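PDB 5XFM: alpha-glucosidase from Bacteroides thetaiotaomicron, which hydrolyses beta-L-arabinopyranosides and alpha-galactosides as a bifunctional glycoside hydrolase of family 97. Local coordinates for residues Arg558-Tyr563 / Tyr567-Arg572; Ala582-Ala585 / Pro589-Leu592; Thr510-Gln515 / Gly613-Thr618. The protein carries 1 engineered substitution. One frame throughout, in Å; residues are numbered along the deposited sequence.

Interaction 1: residues Arg558-Tyr563 / Tyr567-Arg572; sequences RFVDGY and YVVLAR
Asp561 and Val560 both face Val569 in a classic beta bulge, set in the antiparallel hairpin of strands 556-563 and 567-574 at one edge of the six-stranded sheet of the C-terminal domain. Val569 O takes both amides, Val560 N at 3.0 Å in a bent bond (146°) and Asp561 N in a nearly straight one, each donor tilted from the carbonyl plane. The register shifts by one residue here. Before the bulge, Arg558 and Ala571 form a hydrogen-bonded pair; after it, Val569 N returns a bond to Asp561 O, and Tyr563 and Tyr567 exchange N-H and carbonyl in both directions. The extra residue brings Val560 CB to 3.8 Å from Val569 CG1, with Val560 CG2 reaching on to Ala571 CB. Gly562 suits its place: a CB would clash with Tyr567 O and with the preceding carbonyl. The Tyr567 ring lies over this glycine, CG held between backbone N and carbonyl carbon (chi1 73°), which folds the ring back across the partner strand. Gly562 CA sits 3.6 Å from the ring centroid in a CH-pi contact, and Tyr563 N lies over the same face. Tyr563 carries its own ring away, its hydroxyl bonded to Asp180 and its ring edge-to-face with Trp206, both in the N-terminal domain. At the rim of the Tyr567 ring, Tyr567 OH donates to Asp561 OD2 at 2.9 Å, meeting it from above a carboxylate plane turned 73° from the ring.

Interaction 2: residues Ala582-Ala585 / Pro589-Leu592; sequences AVNA and PLKL
With chi1 at 175°, Asn584 swings its CG opposite the backbone N and sets the carboxamide alongside Leu590 CB, while the likewise anti CG of Leu590 (chi1 -170°) brings Leu590 CD2 near Asn584 CB. The two side chains touch slantwise. Asn584 ND2 lies 3.6 Å from Leu590 CB, and Asn584 CG is 3.8 Å from that same carbon. Lower on the stem, Leu590 CD2 packs 4.0 Å from Asn584 CB. The contact is therefore van der Waals packing of an amide on an aliphatic chain, while the polar atoms of the amide bond to neighbouring backbone. Asn584 ND2 donates to Glu588 O and Ile632 O, and Asn584 OD1 accepts from Gly586 N, so the group is gripped on both its nitrogen and its oxygen. The bonds to Gly586 and Glu588 hold the connection between strands 577-584 and 590-595, which leads from the six-stranded antiparallel sheet of the C-terminal domain to a separate two-stranded sheet; the one to Ile632 reaches strand 627-632, the partner of 590-595 there. Were Asn584 replaced by an alanine, Gly586 N and the carbonyls of Glu588 and Ile632 would probably lose these partners, and a gap would be likely to open beside Leu590 CB. Leu590 also rests against Tyr567, and Leu592 beyond it packs on Val569 and Ile632. The backbones stay well apart, with the CA atoms of Asn584 and Leu590 separated by 6.8 Å.

Interaction 3: residues Thr510-Gln515 / Gly613-Thr618; sequences TTDVFQ and GEPELT
Gly613 leads the segment 613-618 past the start of helix 512-521, its carbonyl O 4.0 Å from Thr511 CG2. A side chain at Gly613 would jam against the carbonyl of the residue before it, since the backbone has a positive phi (99°). Thr511 turns its methyl to this carbonyl and keeps its hydroxyl for the helix: OG1 sits between backbone N and carbonyl carbon (chi1 65°), from where it accepts from Phe514 N at 3.2 Å as the N-cap. The same hydroxyl also bonds to Asp609, at the end of strand 603-609. Glu614 points its CB away, but its carboxylate folds back until OE1 is 4.8 Å from Asp512 OD2, two like charges not in contact. Asp512 has a partner of opposite charge, since OD1 forms a salt bridge with Arg508 NH1. Pro615 then makes the main contact, its ring set against the first turn of the helix. Pro615 CG lies 3.6 Å from Asp512 OD2, and Pro615 CD is almost as near that oxygen, so the carboxylate rests against ring methylenes. On the neighbouring helix position, Val513 CG2 reaches Pro615 CB at 3.9 Å and touches Pro615 CA as well. Pro540 and Cys543 of helix 541-549 touch both Asp512 and Pro615. From Glu616 the strand runs away from the helix, pairing through its backbone with Lys608. The arrangement is an interdomain packing contact, in which an N-capped helix of the catalytic TIM-barrel domain sits on the edge strand of the C-terminal antiparallel sheet.

How the interactions relate
All three contacts reach the six-stranded antiparallel sheet of the C-terminal domain. Interactions 1 and 2 follow one another along the chain and lie wholly within that domain, their centres 11 Å apart; strands 567-574 and 577-584 are sheet neighbours, joined by a probable hydrogen bond from Val583 N to Val568 O. Interaction 3 brackets both in sequence, bringing helix 512-521 of the catalytic domain to strand 615-621 at the far edge of the sheet from strand 556-563. Its centre is 13 Å from that of interaction 2, and Val583 CG1 packs on Phe514 CD2 between them. The helix thus meets the sheet at a central strand and at its edge, which joins the C-terminal and catalytic domains.

Interaction 1: residues Arg558-Tyr563 / Tyr567-Arg572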
loop_
_atom_site.group_PDB
_atom_site.type_symbol
_atom_site.label_atom_id
_atom_site.label_comp_id
_atom_site.label_asym_id
_atom_site.label_seq_id
_atom_site.Cartn_x
_atom_site.Cartn_y
_atom_site.Cartn_z
ATOM N N ARG A 558 13.157 9.651 -4.362
ATOM C CA ARG A 558 12.948 10.862 -5.138
ATOM C C ARG A 558 12.294 10.531 -6.478
ATOM O O ARG A 558 12.773 9.672 -7.230
ATOM C CB ARG A 558 14.270 11.612 -5.327
ATOM C CG ARG A 558 14.878 12.082 -4.001
ATOM C CD ARG A 558 15.299 13.550 -4.002
ATOM N NE ARG A 558 16.550 13.804 -4.712
ATOM C CZ ARG A 558 17.740 13.898 -4.124
ATOM N NH1 ARG A 558 17.854 13.742 -2.811
ATOM N NH2 ARG A 558 18.824 14.142 -4.849
ATOM N N PHE A 559 11.182 11.207 -6.758
ATOM C CA PHE A 559 10.509 11.085 -8.044
ATOM C C PHE A 559 11.265 11.885 -9.091
ATOM O O PHE A 559 11.527 13.073 -8.912
ATOM C CB PHE A 559 9.053 11.549 -7.939
ATOM C CG PHE A 559 8.313 11.550 -9.250
ATOM C CD1 PHE A 559 7.992 10.356 -9.880
ATOM C CD2 PHE A 559 7.908 12.743 -9.835
ATOM C CE1 PHE A 559 7.300 10.351 -11.086
ATOM C CE2 PHE A 559 7.213 12.749 -11.040
ATOM C CZ PHE A 559 6.909 11.549 -11.667
ATOM N N VAL A 560 11.631 11.214 -10.175
ATOM C CA VAL A 560 12.417 11.831 -11.234
ATOM C C VAL A 560 11.538 12.218 -12.414
ATOM O O VAL A 560 11.562 13.360 -12.865
ATOM C CB VAL A 560 13.530 10.883 -11.719
ATOM C CG1 VAL A 560 14.414 11.579 -12.739
ATOM C CG2 VAL A 560 14.355 10.391 -10.537
ATOM N N ASP A 561 10.757 11.263 -12.912
ATOM C CA ASP A 561 9.855 11.547 -14.025
ATOM C C ASP A 561 8.813 10.451 -14.152
ATOM O O ASP A 561 8.935 9.411 -13.518
ATOM C CB ASP A 561 10.633 11.688 -15.339
ATOM C CG ASP A 561 9.808 12.334 -16.438
ATOM O OD1 ASP A 561 8.896 13.125 -16.109
ATOM O OD2 ASP A 561 10.067 12.050 -17.627
ATOM N N GLY A 562 7.781 10.684 -14.958
ATOM C CA GLY A 562 6.791 9.654 -15.202
ATOM C C GLY A 562 5.366 10.122 -15.421
ATOM O O GLY A 562 5.031 11.298 -15.262
ATOM N N TYR A 563 4.525 9.169 -15.804
ATOM C CA TYR A 563 3.090 9.370 -15.933
ATOM C C TYR A 563 2.434 8.019 -15.680
ATOM O O TYR A 563 2.857 6.999 -16.254
ATOM C CB TYR A 563 2.729 9.917 -17.318
ATOM C CG TYR A 563 1.313 10.436 -17.437
ATOM C CD1 TYR A 563 1.033 11.780 -17.246
ATOM C CD2 TYR A 563 0.260 9.587 -17.742
ATOM C CE1 TYR A 563 -0.255 12.264 -17.350
ATOM C CE2 TYR A 563 -1.031 10.061 -17.848
ATOM C CZ TYR A 563 -1.280 11.403 -17.651
ATOM O OH TYR A 563 -2.560 11.890 -17.756
ATOM N N TYR A 567 4.689 5.425 -17.996
ATOM C CA TYR A 567 6.101 5.194 -17.694
ATOM C C TYR A 567 6.439 5.712 -16.312
ATOM O O TYR A 567 5.721 6.543 -15.768
ATOM C CB TYR A 567 7.002 5.839 -18.756
ATOM C CG TYR A 567 7.101 7.348 -18.705
ATOM C CD1 TYR A 567 6.077 8.150 -19.195
ATOM C CD2 TYR A 567 8.238 7.972 -18.203
ATOM C CE1 TYR A 567 6.172 9.533 -19.163
ATOM C CE2 TYR A 567 8.347 9.348 -18.173
ATOM C CZ TYR A 567 7.307 10.125 -18.650
ATOM O OH TYR A 567 7.407 11.496 -18.617
ATOM N N VAL A 568 7.513 5.198 -15.723
ATOM C CA VAL A 568 7.886 5.673 -14.394
ATOM C C VAL A 568 9.396 5.651 -14.184
ATOM O O VAL A 568 10.084 4.701 -14.566
ATOM C CB VAL A 568 7.180 4.854 -13.271
ATOM C CG1 VAL A 568 7.568 3.396 -13.317
ATOM C CG2 VAL A 568 7.486 5.448 -11.901
ATOM N N VAL A 569 9.891 6.736 -13.597
ATOM C CA VAL A 569 11.306 6.936 -13.307
ATOM C C VAL A 569 11.499 7.462 -11.891
ATOM O O VAL A 569 11.121 8.608 -11.597
ATOM C CB VAL A 569 11.961 7.952 -14.280
ATOM C CG1 VAL A 569 13.471 7.944 -14.124
ATOM C CG2 VAL A 569 11.559 7.671 -15.721
ATOM N N LEU A 570 12.064 6.635 -11.012
ATOM C CA LEU A 570 12.321 7.082 -9.643
ATOM C C LEU A 570 13.675 6.619 -9.110
ATOM O O LEU A 570 14.207 5.586 -9.527
ATOM C CB LEU A 570 11.198 6.647 -8.693
ATOM C CG LEU A 570 10.805 5.201 -8.423
ATOM C CD1 LEU A 570 11.680 4.538 -7.355
ATOM C CD2 LEU A 570 9.352 5.191 -7.998
ATOM N N ALA A 571 14.225 7.408 -8.189
ATOM C CA ALA A 571 15.476 7.073 -7.528
ATOM C C ALA A 571 15.271 6.849 -6.037
ATOM O O ALA A 571 14.578 7.620 -5.368
ATOM C CB ALA A 571 16.509 8.162 -7.760
ATOM N N ARG A 572 15.884 5.782 -5.532
ATOM C CA ARG A 572 15.836 5.422 -4.120
ATOM C C ARG A 572 17.248 5.262 -3.568
ATOM O O ARG A 572 18.121 4.698 -4.227
ATOM C CB ARG A 572 15.038 4.128 -3.912
ATOM C CG ARG A 572 13.536 4.292 -4.025
ATOM C CD ARG A 572 12.795 2.975 -3.805
ATOM N NE ARG A 572 11.492 3.211 -3.186
ATOM C CZ ARG A 572 10.321 3.014 -3.781
ATOM N NH1 ARG A 572 10.267 2.587 -5.031
ATOM N NH2 ARG A 572 9.198 3.267 -3.125
#

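Interaction 2: residues Ala582-Ala585 / Pro589-Leu592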
loop_
_atom_site.group_PDB
_atom_site.type_symbol
_atom_site.label_atom_id
_atom_site.label_comp_id
_atom_site.label_asym_id
_atom_site.label_seq_id
_atom_site.Cartn_x
_atom_site.Cartn_y
_atom_site.Cartn_z
ATOM N N ALA A 582 13.827 2.893 -14.048
ATOM C CA ALA A 582 12.801 3.398 -14.950
ATOM C C ALA A 582 12.237 2.288 -15.811
ATOM O O ALA A 582 12.973 1.396 -16.229
ATOM C CB ALA A 582 13.358 4.517 -15.822
ATOM N N VAL A 583 10.928 2.318 -16.055
ATOM C CA VAL A 583 10.332 1.409 -17.035
ATOM C C VAL A 583 9.315 2.111 -17.930
ATOM O O VAL A 583 8.743 3.161 -17.566
ATOM C CB VAL A 583 9.626 0.193 -16.379
ATOM C CG1 VAL A 583 10.608 -0.658 -15.576
ATOM C CG2 VAL A 583 8.446 0.649 -15.531
ATOM N N ASN A 584 9.087 1.501 -19.094
ATOM C CA ASN A 584 8.206 2.064 -20.117
ATOM C C ASN A 584 7.069 1.123 -20.527
ATOM O O ASN A 584 7.310 0.036 -21.061
ATOM C CB ASN A 584 9.029 2.447 -21.352
ATOM C CG ASN A 584 8.166 2.920 -22.517
ATOM O OD1 ASN A 584 7.063 3.444 -22.331
ATOM N ND2 ASN A 584 8.673 2.734 -23.731
ATOM N N ALA A 585 5.832 1.562 -20.312
ATOM C CA ALA A 585 4.665 0.768 -20.691
ATOM C C ALA A 585 4.040 1.260 -21.990
ATOM O O ALA A 585 3.001 0.750 -22.412
ATOM C CB ALA A 585 3.624 0.780 -19.578
ATOM N N PRO A 589 9.062 3.846 -28.351
ATOM C CA PRO A 589 10.261 4.051 -27.539
ATOM C C PRO A 589 10.182 5.353 -26.760
ATOM O O PRO A 589 9.573 6.322 -27.215
ATOM C CB PRO A 589 11.381 4.091 -28.576
ATOM C CG PRO A 589 10.863 3.257 -29.702
ATOM C CD PRO A 589 9.394 3.566 -29.759
ATOM N N LEU A 590 10.812 5.372 -25.596
ATOM C CA LEU A 590 10.682 6.492 -24.684
ATOM C C LEU A 590 12.008 7.209 -24.530
ATOM O O LEU A 590 12.996 6.611 -24.115
ATOM C CB LEU A 590 10.188 5.999 -23.331
ATOM C CG LEU A 590 9.767 7.043 -22.307
ATOM C CD1 LEU A 590 8.488 7.762 -22.701
ATOM C CD2 LEU A 590 9.631 6.365 -20.960
ATOM N N LYS A 591 12.021 8.497 -24.858
ATOM C CA LYS A 591 13.248 9.272 -24.806
ATOM C C LYS A 591 13.271 10.212 -23.604
ATOM O O LYS A 591 12.403 11.071 -23.452
ATOM C CB LYS A 591 13.414 10.071 -26.108
ATOM C CG LYS A 591 14.821 10.603 -26.373
ATOM C CD LYS A 591 15.876 9.812 -25.617
ATOM C CE LYS A 591 17.283 10.269 -25.949
ATOM N NZ LYS A 591 18.301 9.407 -25.289
ATOM N N LEU A 592 14.270 10.028 -22.747
ATOM C CA LEU A 592 14.397 10.804 -21.521
ATOM C C LEU A 592 15.641 11.671 -21.526
ATOM O O LEU A 592 16.745 11.199 -21.830
ATOM C CB LEU A 592 14.448 9.908 -20.278
ATOM C CG LEU A 592 13.240 9.203 -19.661
ATOM C CD1 LEU A 592 12.208 8.832 -20.692
ATOM C CD2 LEU A 592 13.712 7.974 -18.900
#

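Interaction 3: residues Thr510-Gln515 / Gly613-Thr618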
loop_
_atom_site.group_PDB
_atom_site.type_symbol
_atom_site.label_atom_id
_atom_site.label_comp_id
_atom_site.label_asym_id
_atom_site.label_seq_id
_atom_site.Cartn_x
_atom_site.Cartn_y
_atom_site.Cartn_z
ATOM N N THR A 510 7.687 -8.616 -20.621
ATOM C CA THR A 510 8.656 -7.583 -20.286
ATOM C C THR A 510 10.080 -8.133 -20.260
ATOM O O THR A 510 10.285 -9.342 -20.230
ATOM C CB THR A 510 8.339 -6.957 -18.921
ATOM O OG1 THR A 510 8.152 -8.002 -17.959
ATOM C CG2 THR A 510 7.073 -6.120 -18.999
ATOM N N THR A 511 11.058 -7.235 -20.273
ATOM C CA THR A 511 12.462 -7.634 -20.319
ATOM C C THR A 511 13.065 -7.914 -18.942
ATOM O O THR A 511 12.483 -7.572 -17.908
ATOM C CB THR A 511 13.304 -6.569 -21.024
ATOM O OG1 THR A 511 13.299 -5.361 -20.246
ATOM C CG2 THR A 511 12.729 -6.279 -22.398
ATOM N N ASP A 512 14.238 -8.541 -18.937
ATOM C CA ASP A 512 14.931 -8.840 -17.695
ATOM C C ASP A 512 15.252 -7.557 -16.940
ATOM O O ASP A 512 15.071 -7.482 -15.723
ATOM C CB ASP A 512 16.218 -9.625 -17.961
ATOM C CG ASP A 512 15.959 -10.993 -18.560
ATOM O OD1 ASP A 512 14.777 -11.364 -18.707
ATOM O OD2 ASP A 512 16.940 -11.704 -18.875
ATOM N N VAL A 513 15.709 -6.542 -17.663
ATOM C CA VAL A 513 16.089 -5.288 -17.023
ATOM C C VAL A 513 14.846 -4.588 -16.468
ATOM O O VAL A 513 14.907 -3.962 -15.412
ATOM C CB VAL A 513 16.852 -4.361 -17.991
ATOM C CG1 VAL A 513 17.149 -3.032 -17.326
ATOM C CG2 VAL A 513 18.164 -5.010 -18.400
ATOM N N PHE A 514 13.719 -4.720 -17.165
ATOM C CA PHE A 514 12.424 -4.304 -16.620
ATOM C C PHE A 514 12.209 -4.924 -15.238
ATOM O O PHE A 514 11.881 -4.234 -14.271
ATOM C CB PHE A 514 11.282 -4.699 -17.565
ATOM C CG PHE A 514 9.906 -4.339 -17.055
ATOM C CD1 PHE A 514 9.267 -5.127 -16.104
ATOM C CD2 PHE A 514 9.239 -3.228 -17.552
ATOM C CE1 PHE A 514 8.010 -4.797 -15.636
ATOM C CE2 PHE A 514 7.973 -2.895 -17.091
ATOM C CZ PHE A 514 7.360 -3.678 -16.131
ATOM N N GLN A 515 12.373 -6.239 -15.167
ATOM C CA GLN A 515 12.187 -6.978 -13.923
ATOM C C GLN A 515 13.118 -6.520 -12.814
ATOM O O GLN A 515 12.705 -6.428 -11.660
ATOM C CB GLN A 515 12.361 -8.484 -14.162
ATOM C CG GLN A 515 11.333 -9.069 -15.107
ATOM C CD GLN A 515 9.932 -8.990 -14.514
ATOM O OE1 GLN A 515 9.723 -9.314 -13.344
ATOM N NE2 GLN A 515 8.969 -8.563 -15.322
ATOM N N GLY A 613 16.998 -6.706 -26.921
ATOM C CA GLY A 613 16.179 -6.861 -25.729
ATOM C C GLY A 613 16.825 -7.639 -24.595
ATOM O O GLY A 613 16.216 -7.826 -23.543
ATOM N N GLU A 614 18.063 -8.084 -24.797
ATOM C CA GLU A 614 18.776 -8.846 -23.775
ATOM C C GLU A 614 19.430 -7.907 -22.768
ATOM O O GLU A 614 19.756 -6.770 -23.103
ATOM C CB GLU A 614 19.820 -9.758 -24.424
ATOM C CG GLU A 614 19.218 -10.902 -25.218
ATOM C CD GLU A 614 18.348 -11.801 -24.361
ATOM O OE1 GLU A 614 18.780 -12.148 -23.240
ATOM O OE2 GLU A 614 17.234 -12.157 -24.800
ATOM N N PRO A 615 19.632 -8.380 -21.528
ATOM C CA PRO A 615 20.200 -7.510 -20.491
ATOM C C PRO A 615 21.675 -7.218 -20.722
ATOM O O PRO A 615 22.419 -8.123 -21.108
ATOM C CB PRO A 615 20.013 -8.320 -19.204
ATOM C CG PRO A 615 19.884 -9.732 -19.652
ATOM C CD PRO A 615 19.264 -9.708 -21.007
ATOM N N GLU A 616 22.084 -5.971 -20.509
ATOM C CA GLU A 616 23.490 -5.616 -20.636
ATOM C C GLU A 616 23.912 -4.668 -19.522
ATOM O O GLU A 616 23.210 -3.701 -19.205
ATOM C CB GLU A 616 23.792 -4.988 -22.000
ATOM C CG GLU A 616 25.282 -4.680 -22.202
ATOM C CD GLU A 616 25.561 -3.737 -23.365
ATOM O OE1 GLU A 616 24.615 -3.412 -24.117
ATOM O OE2 GLU A 616 26.740 -3.350 -23.550
ATOM N N LEU A 617 25.055 -4.979 -18.919
ATOM C CA LEU A 617 25.664 -4.132 -17.904
ATOM C C LEU A 617 26.893 -3.409 -18.442
ATOM O O LEU A 617 27.880 -4.036 -18.831
ATOM C CB LEU A 617 26.050 -4.963 -16.679
ATOM C CG LEU A 617 26.906 -4.264 -15.621
ATOM C CD1 LEU A 617 26.131 -3.150 -14.932
ATOM C CD2 LEU A 617 27.415 -5.280 -14.613
ATOM N N THR A 618 26.824 -2.085 -18.471
ATOM C CA THR A 618 27.949 -1.267 -18.899
ATOM C C THR A 618 28.214 -0.184 -17.863
ATOM O O THR A 618 27.665 -0.224 -16.760
ATOM C CB THR A 618 27.700 -0.621 -20.271
ATOM O OG1 THR A 618 26.465 0.103 -20.239
ATOM C CG2 THR A 618 27.616 -1.677 -21.345
#